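CHAD domain protein (PDB 6RN5) probably binds polyphosphate through its CHAD domain and also binds copper ions, although its biological function is not established. Local coordinates at residues 322-327 with 346-351; 107-112 with 181-186; 315-320 with 353-358. All coordinates share one frame; numbering follows the deposited sequence.

Contact 1: 322-327 with 346-351. With CU (copper (II) ion), chain B.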
ATOM      1  N   GLU A 322      11.740  10.807   3.824  1.00 30.91           N
ATOM      2  CA  GLU A 322      12.800  10.663   4.820  1.00 33.65           C
ATOM      3  C   GLU A 322      12.349   9.650   5.899  1.00 33.31           C
ATOM      4  O   GLU A 322      13.144   8.884   6.438  1.00 32.02           O
ATOM      5  CB  GLU A 322      13.146  12.017   5.481  1.00 36.13           C
ATOM      6  CG  GLU A 322      14.096  12.944   4.728  1.00 44.12           C
ATOM      7  CD  GLU A 322      15.495  12.344   4.519  1.00 50.91           C
ATOM      8  OE1 GLU A 322      16.021  11.593   5.377  1.00 60.43           O
ATOM      9  OE2 GLU A 322      16.098  12.597   3.466  1.00 64.63           O
ATOM     10  N   ALA A 323      11.071   9.644   6.210  1.00 29.09           N
ATOM     11  CA  ALA A 323      10.587   8.680   7.138  1.00 29.46           C
ATOM     12  C   ALA A 323      10.731   7.260   6.590  1.00 27.90           C
ATOM     13  O   ALA A 323      11.110   6.346   7.331  1.00 30.81           O
ATOM     14  CB  ALA A 323       9.156   8.968   7.490  1.00 26.49           C
ATOM     15  N   ALA A 324      10.426   7.062   5.314  1.00 26.82           N
ATOM     16  CA  ALA A 324      10.542   5.738   4.740  1.00 27.42           C
ATOM     17  C   ALA A 324      11.992   5.263   4.844  1.00 29.49           C
ATOM     18  O   ALA A 324      12.225   4.093   5.124  1.00 29.59           O
ATOM     19  CB  ALA A 324      10.052   5.721   3.301  1.00 27.35           C
ATOM     20  N   ALA A 325      12.947   6.179   4.637  1.00 28.81           N
ATOM     21  CA  ALA A 325      14.363   5.835   4.642  1.00 28.62           C
ATOM     22  C   ALA A 325      14.808   5.504   6.057  1.00 29.95           C
ATOM     23  O   ALA A 325      15.631   4.628   6.239  1.00 30.22           O
ATOM     24  CB  ALA A 325      15.206   6.958   4.071  1.00 27.35           C
ATOM     25  N   ALA A 326      14.254   6.161   7.070  1.00 28.16           N
ATOM     26  CA  ALA A 326      14.583   5.794   8.426  1.00 25.97           C
ATOM     27  C   ALA A 326      14.048   4.393   8.755  1.00 27.68           C
ATOM     28  O   ALA A 326      14.671   3.672   9.500  1.00 31.72           O
ATOM     29  CB  ALA A 326      14.034   6.795   9.419  1.00 25.96           C
ATOM     30  N   ALA A 327      12.882   4.014   8.240  1.00 28.02           N
ATOM     31  CA  ALA A 327      12.366   2.670   8.493  1.00 27.64           C
ATOM     32  C   ALA A 327      13.248   1.619   7.827  1.00 28.83           C
ATOM     33  O   ALA A 327      13.568   0.600   8.434  1.00 29.62           O
ATOM     34  CB  ALA A 327      10.950   2.552   7.988  1.00 29.53           C
ATOM     35  N   VAL A 346       6.561  -2.917   6.358  1.00 27.41           N
ATOM     36  CA  VAL A 346       5.239  -2.380   6.163  1.00 29.30           C
ATOM     37  C   VAL A 346       5.273  -0.861   6.260  1.00 28.93           C
ATOM     38  O   VAL A 346       4.682  -0.136   5.453  1.00 29.80           O
ATOM     39  CB  VAL A 346       4.269  -2.922   7.245  1.00 31.37           C
ATOM     40  CG1 VAL A 346       2.896  -2.322   7.103  1.00 31.55           C
ATOM     41  CG2 VAL A 346       4.117  -4.434   7.120  1.00 33.68           C
ATOM     42  N   LEU A 347       5.976  -0.391   7.279  1.00 29.63           N
ATOM     43  CA  LEU A 347       6.111   1.037   7.540  1.00 31.49           C
ATOM     44  C   LEU A 347       6.848   1.804   6.435  1.00 29.02           C
ATOM     45  O   LEU A 347       6.474   2.896   6.081  1.00 29.72           O
ATOM     46  CB  LEU A 347       6.820   1.195   8.863  1.00 32.27           C
ATOM     47  CG  LEU A 347       7.018   2.559   9.435  1.00 33.96           C
ATOM     48  CD1 LEU A 347       5.666   3.234   9.605  1.00 39.04           C
ATOM     49  CD2 LEU A 347       7.725   2.351  10.769  1.00 36.33           C
ATOM     50  N   HIS A 348       7.912   1.233   5.905  1.00 30.48           N
ATOM     51  CA  HIS A 348       8.559   1.797   4.728  1.00 27.83           C
ATOM     52  C   HIS A 348       7.606   1.883   3.558  1.00 27.98           C
ATOM     53  O   HIS A 348       7.569   2.903   2.876  1.00 28.81           O
ATOM     54  CB  HIS A 348       9.792   0.975   4.340  1.00 29.63           C
ATOM     55  CG  HIS A 348      10.384   1.356   3.014  1.00 30.53           C
ATOM     56  ND1 HIS A 348       9.999   0.756   1.835  1.00 31.59           N
ATOM     57  CD2 HIS A 348      11.320   2.284   2.685  1.00 28.43           C
ATOM     58  CE1 HIS A 348      10.694   1.294   0.834  1.00 33.64           C
ATOM     59  NE2 HIS A 348      11.492   2.232   1.328  1.00 29.36           N
ATOM     60  N   ALA A 349       6.815   0.837   3.338  1.00 26.84           N
ATOM     61  CA  ALA A 349       5.883   0.805   2.237  1.00 27.96           C
ATOM     62  C   ALA A 349       4.786   1.857   2.412  1.00 30.74           C
ATOM     63  O   ALA A 349       4.468   2.632   1.480  1.00 28.25           O
ATOM     64  CB  ALA A 349       5.265  -0.592   2.125  1.00 27.01           C
ATOM     65  N   ASP A 350       4.221   1.894   3.612  1.00 27.21           N
ATOM     66  CA  ASP A 350       3.289   2.930   3.974  1.00 29.72           C
ATOM     67  C   ASP A 350       3.786   4.345   3.645  1.00 31.24           C
ATOM     68  O   ASP A 350       3.065   5.158   3.037  1.00 31.32           O
ATOM     69  CB  ASP A 350       3.000   2.856   5.492  1.00 32.25           C
ATOM     70  CG  ASP A 350       1.959   3.851   5.908  1.00 35.30           C
ATOM     71  OD1 ASP A 350       0.790   3.603   5.552  1.00 32.09           O
ATOM     72  OD2 ASP A 350       2.308   4.861   6.559  1.00 38.39           O
ATOM     73  N   GLN A 351       5.015   4.651   4.043  1.00 28.65           N
ATOM     74  CA  GLN A 351       5.528   6.003   3.848  1.00 28.97           C
ATOM     75  C   GLN A 351       5.833   6.237   2.362  1.00 30.96           C
ATOM     76  O   GLN A 351       5.677   7.345   1.875  1.00 28.57           O
ATOM     77  CB  GLN A 351       6.740   6.268   4.760  1.00 28.77           C
ATOM     78  CG  GLN A 351       6.356   6.191   6.245  1.00 29.95           C
ATOM     79  CD  GLN A 351       5.403   7.303   6.606  1.00 30.90           C
ATOM     80  OE1 GLN A 351       5.769   8.486   6.492  1.00 30.81           O
ATOM     81  NE2 GLN A 351       4.150   6.943   6.960  1.00 28.12           N
TER
HETATM   82 CU    CU B 401      12.959   2.968   0.118  1.00 31.38          CU
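One of the three histidines of a copper site, H348, sets the edge of its ring against A324 where two antiparallel helices meet. The axes of 322-327 and 346-351 approach to 8.1 Å at 166°. The CA atoms of A324 and H348 are only 4.4 Å apart, a closeness that the small alanine allows. H348 has CG anti to its backbone N (chi1 171°), which carries the ring past the alanine helix to the metal. NE2 of H348 binds the copper ion at 2.0 Å. H262 and H271 bind the same ion. The ring edge of H348 turns its CD2 toward the carbonyl O of A324, 3.2 Å away and near the ring plane. Three alanine methyls fill the rest of the interface. CB of A324 meets CB of Q351 at 3.7 Å. CB of A327 sits 3.9 Å from the backbone N of H348, beside L347. CB of A323 touches OE1 of Q351 at 3.6 Å. OE1 of this buried glutamine is hydrogen-bonded to NH1 of R111, and NE2 of Q351 donates to OD2 of D350, so both ends of the amide are held. Copper on NE2 would probably polarise the imidazole and favour the approach of its CD2 edge to the carbonyl oxygen.

Contact 2: 107-112 with 181-186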
ATOM      1  N   ALA A 107      10.080  15.375  14.465  1.00 38.92           N
ATOM      2  CA  ALA A 107       8.849  15.189  13.683  1.00 38.74           C
ATOM      3  C   ALA A 107       8.826  13.803  13.006  1.00 38.68           C
ATOM      4  O   ALA A 107       7.782  13.155  12.902  1.00 36.83           O
ATOM      5  CB  ALA A 107       8.716  16.283  12.644  1.00 37.23           C
ATOM      6  N   ARG A 108       9.992  13.354  12.542  1.00 36.38           N
ATOM      7  CA  ARG A 108      10.085  12.029  11.927  1.00 35.22           C
ATOM      8  C   ARG A 108       9.664  10.903  12.908  1.00 30.54           C
ATOM      9  O   ARG A 108       8.955   9.989  12.547  1.00 32.28           O
ATOM     10  CB  ARG A 108      11.498  11.848  11.416  1.00 34.27           C
ATOM     11  CG  ARG A 108      11.736  10.593  10.649  1.00 32.41           C
ATOM     12  CD  ARG A 108      13.088  10.702   9.999  1.00 33.77           C
ATOM     13  NE  ARG A 108      13.115  11.922   9.197  1.00 38.16           N
ATOM     14  CZ  ARG A 108      14.171  12.728   9.053  1.00 37.69           C
ATOM     15  NH1 ARG A 108      15.333  12.462   9.634  1.00 35.19           N
ATOM     16  NH2 ARG A 108      14.059  13.802   8.292  1.00 34.95           N
ATOM     17  N   LEU A 109      10.091  10.978  14.149  1.00 33.08           N
ATOM     18  CA  LEU A 109       9.720   9.956  15.118  1.00 34.33           C
ATOM     19  C   LEU A 109       8.224   9.929  15.289  1.00 37.57           C
ATOM     20  O   LEU A 109       7.571   8.870  15.202  1.00 35.12           O
ATOM     21  CB  LEU A 109      10.397  10.214  16.469  1.00 33.45           C
ATOM     22  CG  LEU A 109      10.016   9.273  17.624  1.00 35.60           C
ATOM     23  CD1 LEU A 109      10.137   7.797  17.234  1.00 34.33           C
ATOM     24  CD2 LEU A 109      10.859   9.542  18.863  1.00 34.48           C
ATOM     25  N   GLU A 110       7.666  11.106  15.518  1.00 39.51           N
ATOM     26  CA  GLU A 110       6.216  11.231  15.633  1.00 41.27           C
ATOM     27  C   GLU A 110       5.439  10.674  14.433  1.00 40.92           C
ATOM     28  O   GLU A 110       4.468   9.918  14.591  1.00 39.99           O
ATOM     29  CB  GLU A 110       5.867  12.680  15.824  1.00 47.09           C
ATOM     30  CG  GLU A 110       4.376  12.886  15.820  1.00 60.31           C
ATOM     31  CD  GLU A 110       3.943  13.934  16.804  1.00 70.12           C
ATOM     32  OE1 GLU A 110       4.677  14.957  16.928  1.00 73.98           O
ATOM     33  OE2 GLU A 110       2.865  13.717  17.428  1.00 76.69           O
ATOM     34  N   ARG A 111       5.862  11.049  13.233  1.00 34.99           N
ATOM     35  CA  ARG A 111       5.233  10.568  12.030  1.00 35.40           C
ATOM     36  C   ARG A 111       5.295   9.046  12.018  1.00 36.75           C
ATOM     37  O   ARG A 111       4.301   8.369  11.719  1.00 36.14           O
ATOM     38  CB  ARG A 111       5.959  11.161  10.805  1.00 36.23           C
ATOM     39  CG  ARG A 111       5.727  10.441   9.499  1.00 38.40           C
ATOM     40  CD  ARG A 111       6.433  11.128   8.323  1.00 39.48           C
ATOM     41  NE  ARG A 111       5.630  12.244   7.841  1.00 39.51           N
ATOM     42  CZ  ARG A 111       4.652  12.164   6.946  1.00 36.09           C
ATOM     43  NH1 ARG A 111       4.360  11.030   6.303  1.00 31.88           N
ATOM     44  NH2 ARG A 111       4.017  13.270   6.631  1.00 36.69           N
ATOM     45  N   LEU A 112       6.448   8.480  12.366  1.00 33.19           N
ATOM     46  CA  LEU A 112       6.573   7.032  12.309  1.00 31.84           C
ATOM     47  C   LEU A 112       5.765   6.319  13.404  1.00 32.56           C
ATOM     48  O   LEU A 112       5.111   5.288  13.152  1.00 32.69           O
ATOM     49  CB  LEU A 112       8.041   6.620  12.343  1.00 32.21           C
ATOM     50  CG  LEU A 112       8.842   6.956  11.067  1.00 34.64           C
ATOM     51  CD1 LEU A 112      10.348   6.905  11.282  1.00 34.98           C
ATOM     52  CD2 LEU A 112       8.503   6.075   9.879  1.00 34.51           C
ATOM     53  N   ARG A 181      14.304   4.818  20.212  1.00 35.71           N
ATOM     54  CA  ARG A 181      15.692   4.846  20.637  1.00 39.30           C
ATOM     55  C   ARG A 181      16.590   5.515  19.606  1.00 35.55           C
ATOM     56  O   ARG A 181      17.313   6.444  19.928  1.00 34.44           O
ATOM     57  CB  ARG A 181      16.214   3.421  20.947  1.00 45.04           C
ATOM     58  CG  ARG A 181      17.657   3.379  21.453  1.00 51.95           C
ATOM     59  CD  ARG A 181      18.169   1.967  21.787  1.00 64.33           C
ATOM     60  NE  ARG A 181      19.561   1.797  21.308  1.00 77.19           N
ATOM     61  CZ  ARG A 181      20.696   2.099  21.974  1.00 76.58           C
ATOM     62  NH1 ARG A 181      20.662   2.582  23.224  1.00 71.41           N
ATOM     63  NH2 ARG A 181      21.895   1.901  21.373  1.00 64.14           N
ATOM     64  N   GLN A 182      16.546   5.054  18.369  1.00 32.22           N
ATOM     65  CA  GLN A 182      17.429   5.576  17.339  1.00 33.76           C
ATOM     66  C   GLN A 182      17.249   7.065  17.007  1.00 32.85           C
ATOM     67  O   GLN A 182      18.196   7.822  16.923  1.00 30.14           O
ATOM     68  CB  GLN A 182      17.309   4.730  16.086  1.00 35.91           C
ATOM     69  CG  GLN A 182      17.950   3.340  16.256  1.00 39.84           C
ATOM     70  CD  GLN A 182      17.907   2.534  14.961  1.00 43.95           C
ATOM     71  OE1 GLN A 182      17.321   2.980  13.930  1.00 39.46           O
ATOM     72  NE2 GLN A 182      18.520   1.338  14.992  1.00 38.12           N
ATOM     73  N   LEU A 183      16.015   7.464  16.821  1.00 34.77           N
ATOM     74  CA  LEU A 183      15.708   8.848  16.506  1.00 33.40           C
ATOM     75  C   LEU A 183      15.865   9.778  17.694  1.00 29.91           C
ATOM     76  O   LEU A 183      16.167  10.947  17.517  1.00 29.36           O
ATOM     77  CB  LEU A 183      14.322   8.933  15.885  1.00 33.38           C
ATOM     78  CG  LEU A 183      14.319   8.313  14.463  1.00 35.01           C
ATOM     79  CD1 LEU A 183      12.901   8.051  13.970  1.00 36.85           C
ATOM     80  CD2 LEU A 183      15.024   9.237  13.460  1.00 36.35           C
ATOM     81  N   THR A 184      15.708   9.270  18.895  1.00 30.78           N
ATOM     82  CA  THR A 184      15.973  10.060  20.082  1.00 30.55           C
ATOM     83  C   THR A 184      17.441  10.348  20.256  1.00 31.54           C
ATOM     84  O   THR A 184      17.830  11.465  20.567  1.00 30.22           O
ATOM     85  CB  THR A 184      15.475   9.359  21.341  1.00 31.73           C
ATOM     86  OG1 THR A 184      14.056   9.271  21.250  1.00 33.01           O
ATOM     87  CG2 THR A 184      15.810  10.193  22.600  1.00 33.14           C
ATOM     88  N   LEU A 185      18.268   9.330  20.072  1.00 32.55           N
ATOM     89  CA  LEU A 185      19.695   9.560  20.024  1.00 33.12           C
ATOM     90  C   LEU A 185      20.062  10.600  18.992  1.00 32.31           C
ATOM     91  O   LEU A 185      20.892  11.477  19.278  1.00 32.84           O
ATOM     92  CB  LEU A 185      20.490   8.259  19.771  1.00 32.87           C
ATOM     93  CG  LEU A 185      20.438   7.296  20.959  1.00 34.38           C
ATOM     94  CD1 LEU A 185      20.965   5.920  20.546  1.00 36.35           C
ATOM     95  CD2 LEU A 185      21.182   7.874  22.162  1.00 35.20           C
ATOM     96  N   ALA A 186      19.545  10.427  17.778  1.00 32.68           N
ATOM     97  CA  ALA A 186      19.804  11.356  16.657  1.00 33.22           C
ATOM     98  C   ALA A 186      19.437  12.802  17.045  1.00 32.74           C
ATOM     99  O   ALA A 186      20.182  13.736  16.783  1.00 29.03           O
ATOM    100  CB  ALA A 186      19.012  10.954  15.431  1.00 34.74           C
TER
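Segments 107-112 and 181-186 run antiparallel, with a signed crossing angle of -164°. Their axes approach to 9.7 Å. The nearest CA atoms, those of L109 and L183, are 6.2 Å apart, so side chains rather than backbones fill the interface. L183 makes the largest share of it. Its CG is anti to the carbonyl carbon (chi1 -70°), and this puts CD1 over the helix opposite. There CD1 of L183 lies 3.9 Å from CA of L109, with CB of L109 close by. The same CD1 of L183 meets CD1 of L112, also at 3.9 Å, and these two leucines cross at about a right angle. The other branch, CD2 of L183, packs against the aliphatic CD of R108 at 4.2 Å. Y105, one turn before L109, touches L183 as well. L183 therefore sits among Y105, R108, L109 and L112, in the manner of a knob in a hole. Beside this, CD2 of L109 comes within 4.0 Å of OG1 of T184, whose hydroxyl is hydrogen-bonded to the carbonyl O of D180. No hydrogen bond crosses between the segments. The contact joins helix 82-120 to helix 170-198. Helix 305-331 borders both: E322 packs on R108, A323 and D319 on R111, and A330 on Q182.

Contact 3: 315-320 with 353-358. With CU (copper (II) ion), chain C; SO4 (sulfate ion), chain F.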
ATOM      1  N   ASN A 315       6.063  19.305   1.280  1.00 31.78           N
ATOM      2  CA  ASN A 315       6.644  18.975   2.601  1.00 30.28           C
ATOM      3  C   ASN A 315       6.289  17.543   3.044  1.00 28.53           C
ATOM      4  O   ASN A 315       7.094  16.866   3.662  1.00 29.65           O
ATOM      5  CB  ASN A 315       6.207  19.945   3.692  1.00 32.20           C
ATOM      6  CG  ASN A 315       6.787  21.345   3.540  1.00 38.00           C
ATOM      7  OD1 ASN A 315       7.792  21.587   2.826  1.00 42.40           O
ATOM      8  ND2 ASN A 315       6.157  22.286   4.225  1.00 36.48           N
ATOM      9  N   ARG A 316       5.091  17.088   2.749  1.00 30.83           N
ATOM     10  CA  ARG A 316       4.720  15.753   3.121  1.00 33.49           C
ATOM     11  C   ARG A 316       5.526  14.781   2.299  1.00 32.96           C
ATOM     12  O   ARG A 316       5.952  13.745   2.788  1.00 31.63           O
ATOM     13  CB  ARG A 316       3.211  15.555   2.976  1.00 40.42           C
ATOM     14  CG  ARG A 316       2.466  16.124   4.200  1.00 48.40           C
ATOM     15  CD  ARG A 316       1.161  16.821   3.863  1.00 58.91           C
ATOM     16  NE  ARG A 316       0.249  16.001   3.063  1.00 62.62           N
ATOM     17  CZ  ARG A 316      -0.514  16.445   2.053  1.00 68.63           C
ATOM     18  NH1 ARG A 316      -0.487  17.715   1.658  1.00 64.07           N
ATOM     19  NH2 ARG A 316      -1.303  15.587   1.406  1.00 81.34           N
ATOM     20  N   HIS A 317       5.744  15.125   1.034  1.00 31.94           N
ATOM     21  CA  HIS A 317       6.561  14.311   0.144  1.00 30.65           C
ATOM     22  C   HIS A 317       7.953  14.084   0.753  1.00 29.55           C
ATOM     23  O   HIS A 317       8.453  12.987   0.840  1.00 31.18           O
ATOM     24  CB  HIS A 317       6.641  14.979  -1.221  1.00 30.49           C
ATOM     25  CG  HIS A 317       7.360  14.174  -2.255  1.00 30.49           C
ATOM     26  ND1 HIS A 317       8.706  13.925  -2.190  1.00 29.96           N
ATOM     27  CD2 HIS A 317       6.921  13.561  -3.373  1.00 30.99           C
ATOM     28  CE1 HIS A 317       9.070  13.200  -3.239  1.00 30.99           C
ATOM     29  NE2 HIS A 317       8.011  12.969  -3.975  1.00 28.68           N
ATOM     30  N   ARG A 318       8.563  15.157   1.177  1.00 30.80           N
ATOM     31  CA  ARG A 318       9.884  15.135   1.720  1.00 33.74           C
ATOM     32  C   ARG A 318       9.907  14.390   3.049  1.00 33.87           C
ATOM     33  O   ARG A 318      10.765  13.546   3.253  1.00 32.22           O
ATOM     34  CB  ARG A 318      10.376  16.576   1.897  1.00 38.66           C
ATOM     35  CG  ARG A 318      11.871  16.709   2.151  1.00 43.46           C
ATOM     36  CD  ARG A 318      12.214  16.671   3.611  1.00 49.17           C
ATOM     37  NE  ARG A 318      11.595  17.760   4.364  1.00 54.13           N
ATOM     38  CZ  ARG A 318      12.225  18.868   4.766  1.00 58.78           C
ATOM     39  NH1 ARG A 318      13.516  19.090   4.493  1.00 55.74           N
ATOM     40  NH2 ARG A 318      11.550  19.758   5.471  1.00 65.13           N
ATOM     41  N   ASP A 319       8.955  14.696   3.932  1.00 30.85           N
ATOM     42  CA  ASP A 319       8.875  14.049   5.221  1.00 31.63           C
ATOM     43  C   ASP A 319       8.592  12.569   5.047  1.00 32.42           C
ATOM     44  O   ASP A 319       9.215  11.750   5.714  1.00 33.86           O
ATOM     45  CB  ASP A 319       7.779  14.677   6.132  1.00 31.11           C
ATOM     46  CG  ASP A 319       8.122  16.112   6.584  1.00 35.26           C
ATOM     47  OD1 ASP A 319       9.273  16.575   6.437  1.00 33.18           O
ATOM     48  OD2 ASP A 319       7.208  16.800   7.051  1.00 40.34           O
ATOM     49  N   ALA A 320       7.645  12.212   4.182  1.00 29.71           N
ATOM     50  CA  ALA A 320       7.351  10.787   3.989  1.00 29.62           C
ATOM     51  C   ALA A 320       8.568  10.058   3.386  1.00 30.61           C
ATOM     52  O   ALA A 320       8.894   8.905   3.743  1.00 28.35           O
ATOM     53  CB  ALA A 320       6.119  10.619   3.112  1.00 32.19           C
ATOM     54  N   HIS A 353       3.935   4.983   0.072  1.00 37.81           N
ATOM     55  CA  HIS A 353       2.574   5.276  -0.409  1.00 36.91           C
ATOM     56  C   HIS A 353       2.189   6.715  -0.138  1.00 32.36           C
ATOM     57  O   HIS A 353       1.533   7.312  -0.967  1.00 30.95           O
ATOM     58  CB  HIS A 353       1.507   4.276   0.121  1.00 38.83           C
ATOM     59  CG  HIS A 353       1.791   2.856  -0.261  1.00 44.25           C
ATOM     60  ND1 HIS A 353       2.458   2.521  -1.425  1.00 51.27           N
ATOM     61  CD2 HIS A 353       1.533   1.681   0.377  1.00 49.82           C
ATOM     62  CE1 HIS A 353       2.590   1.203  -1.492  1.00 53.87           C
ATOM     63  NE2 HIS A 353       2.033   0.671  -0.418  1.00 48.45           N
ATOM     64  N   GLU A 354       2.610   7.265   0.995  1.00 31.62           N
ATOM     65  CA  GLU A 354       2.398   8.690   1.286  1.00 32.39           C
ATOM     66  C   GLU A 354       3.214   9.561   0.319  1.00 31.23           C
ATOM     67  O   GLU A 354       2.782  10.627  -0.047  1.00 32.80           O
ATOM     68  CB  GLU A 354       2.765   9.039   2.720  1.00 36.59           C
ATOM     69  CG  GLU A 354       1.911   8.372   3.795  1.00 45.53           C
ATOM     70  CD  GLU A 354       0.504   8.984   3.955  1.00 54.23           C
ATOM     71  OE1 GLU A 354       0.230  10.063   3.378  1.00 56.01           O
ATOM     72  OE2 GLU A 354      -0.340   8.389   4.667  1.00 57.69           O
ATOM     73  N   VAL A 355       4.391   9.127  -0.117  1.00 29.95           N
ATOM     74  CA  VAL A 355       5.165   9.940  -1.095  1.00 29.90           C
ATOM     75  C   VAL A 355       4.340  10.091  -2.375  1.00 29.96           C
ATOM     76  O   VAL A 355       4.105  11.201  -2.842  1.00 31.40           O
ATOM     77  CB  VAL A 355       6.586   9.367  -1.370  1.00 30.45           C
ATOM     78  CG1 VAL A 355       7.264  10.065  -2.558  1.00 30.95           C
ATOM     79  CG2 VAL A 355       7.455   9.493  -0.127  1.00 32.81           C
ATOM     80  N   GLU A 356       3.863   8.976  -2.906  1.00 33.09           N
ATOM     81  CA  GLU A 356       2.975   8.973  -4.059  1.00 37.07           C
ATOM     82  C   GLU A 356       1.702   9.793  -3.852  1.00 35.43           C
ATOM     83  O   GLU A 356       1.359  10.605  -4.688  1.00 33.60           O
ATOM     84  CB  GLU A 356       2.609   7.538  -4.467  1.00 45.22           C
ATOM     85  CG  GLU A 356       3.609   6.906  -5.451  1.00 57.46           C
ATOM     86  CD  GLU A 356       3.648   7.596  -6.836  1.00 68.22           C
ATOM     87  OE1 GLU A 356       2.591   7.783  -7.490  1.00 78.57           O
ATOM     88  OE2 GLU A 356       4.750   7.963  -7.299  1.00 76.12           O
ATOM     89  N   ALA A 357       1.022   9.626  -2.741  1.00 31.40           N
ATOM     90  CA  ALA A 357      -0.129  10.491  -2.501  1.00 32.61           C
ATOM     91  C   ALA A 357       0.281  11.957  -2.484  1.00 32.50           C
ATOM     92  O   ALA A 357      -0.434  12.827  -2.998  1.00 32.44           O
ATOM     93  CB  ALA A 357      -0.851  10.120  -1.196  1.00 32.68           C
ATOM     94  N   ALA A 358       1.424  12.266  -1.900  1.00 31.70           N
ATOM     95  CA  ALA A 358       1.780  13.646  -1.869  1.00 33.22           C
ATOM     96  C   ALA A 358       2.019  14.179  -3.304  1.00 34.29           C
ATOM     97  O   ALA A 358       1.726  15.360  -3.596  1.00 30.05           O
ATOM     98  CB  ALA A 358       2.975  13.883  -0.987  1.00 31.08           C
TER
HETATM   99 CU    CU C 402       1.571  -1.175   1.199  0.50 63.95          CU
HETATM  100  S   SO4 F 405      14.306  22.782   5.354  1.00 75.10           S
HETATM  101  O1  SO4 F 405      15.069  24.030   5.657  1.00 79.86           O
HETATM  102  O2  SO4 F 405      12.904  22.965   5.749  1.00 73.23           O
HETATM  103  O3  SO4 F 405      14.364  22.420   3.882  1.00 71.84           O
HETATM  104  O4  SO4 F 405      14.873  21.726   6.223  1.00 76.92           O
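A valine methyl presses on the face of a buried imidazole: CG1 of V355 lies 3.6 Å from the centroid of the H317 ring, 24° off the ring normal. This is a CH-pi contact, displaced toward the rim, where CG1 of V355 comes within 3.3 Å of NE2 of H317. The valine places CG1 anti to its backbone N (chi1 170°), leaving CG2 to meet CB of A320 at 3.7 Å. That CB also touches CB of E354. A358 sets its CB 3.6 Å from the backbone N of H317. The axes of 315-320 and 353-358 run antiparallel and approach to 8.2 Å. W277 stacks on the H317 ring, and R359 is hydrogen-bonded to its NE2. With an alanine in place of H317, V355 and W277 would probably lose the ring they pack on, and R359 its acceptor. From the same helix, the guanidinium of R318 makes weak hydrogen bonds to a sulfate, probably from the crystallisation liquor, that R281 also binds. An arginine-lined anion site would be consistent with polyphosphate binding. On the other helix, NE2 of H353 binds a second copper at 2.5 Å, shared with H353 of the second subunit. An arginine N-H at NE2 would probably keep that nitrogen of H317 unprotonated, as an acceptor.

From the N terminus, contact 2 comes first: helix 170-198 returns onto helix 82-120 and closes a loop whose residues 122-167 are not modelled. The other two lie wholly later in the chain. Contact 3 opens at 315-320, and contact 1 opens and closes within its span before 353-358 completes it. Both join helix 305-331 to helix 338-366, one hairpin gripped at two levels, with the turn beyond contact 1. A320 and Q351 touch between these levels. R111 of contact 2 reaches both: it meets contact 1 at Q351 and contact 3 at R316 and A320.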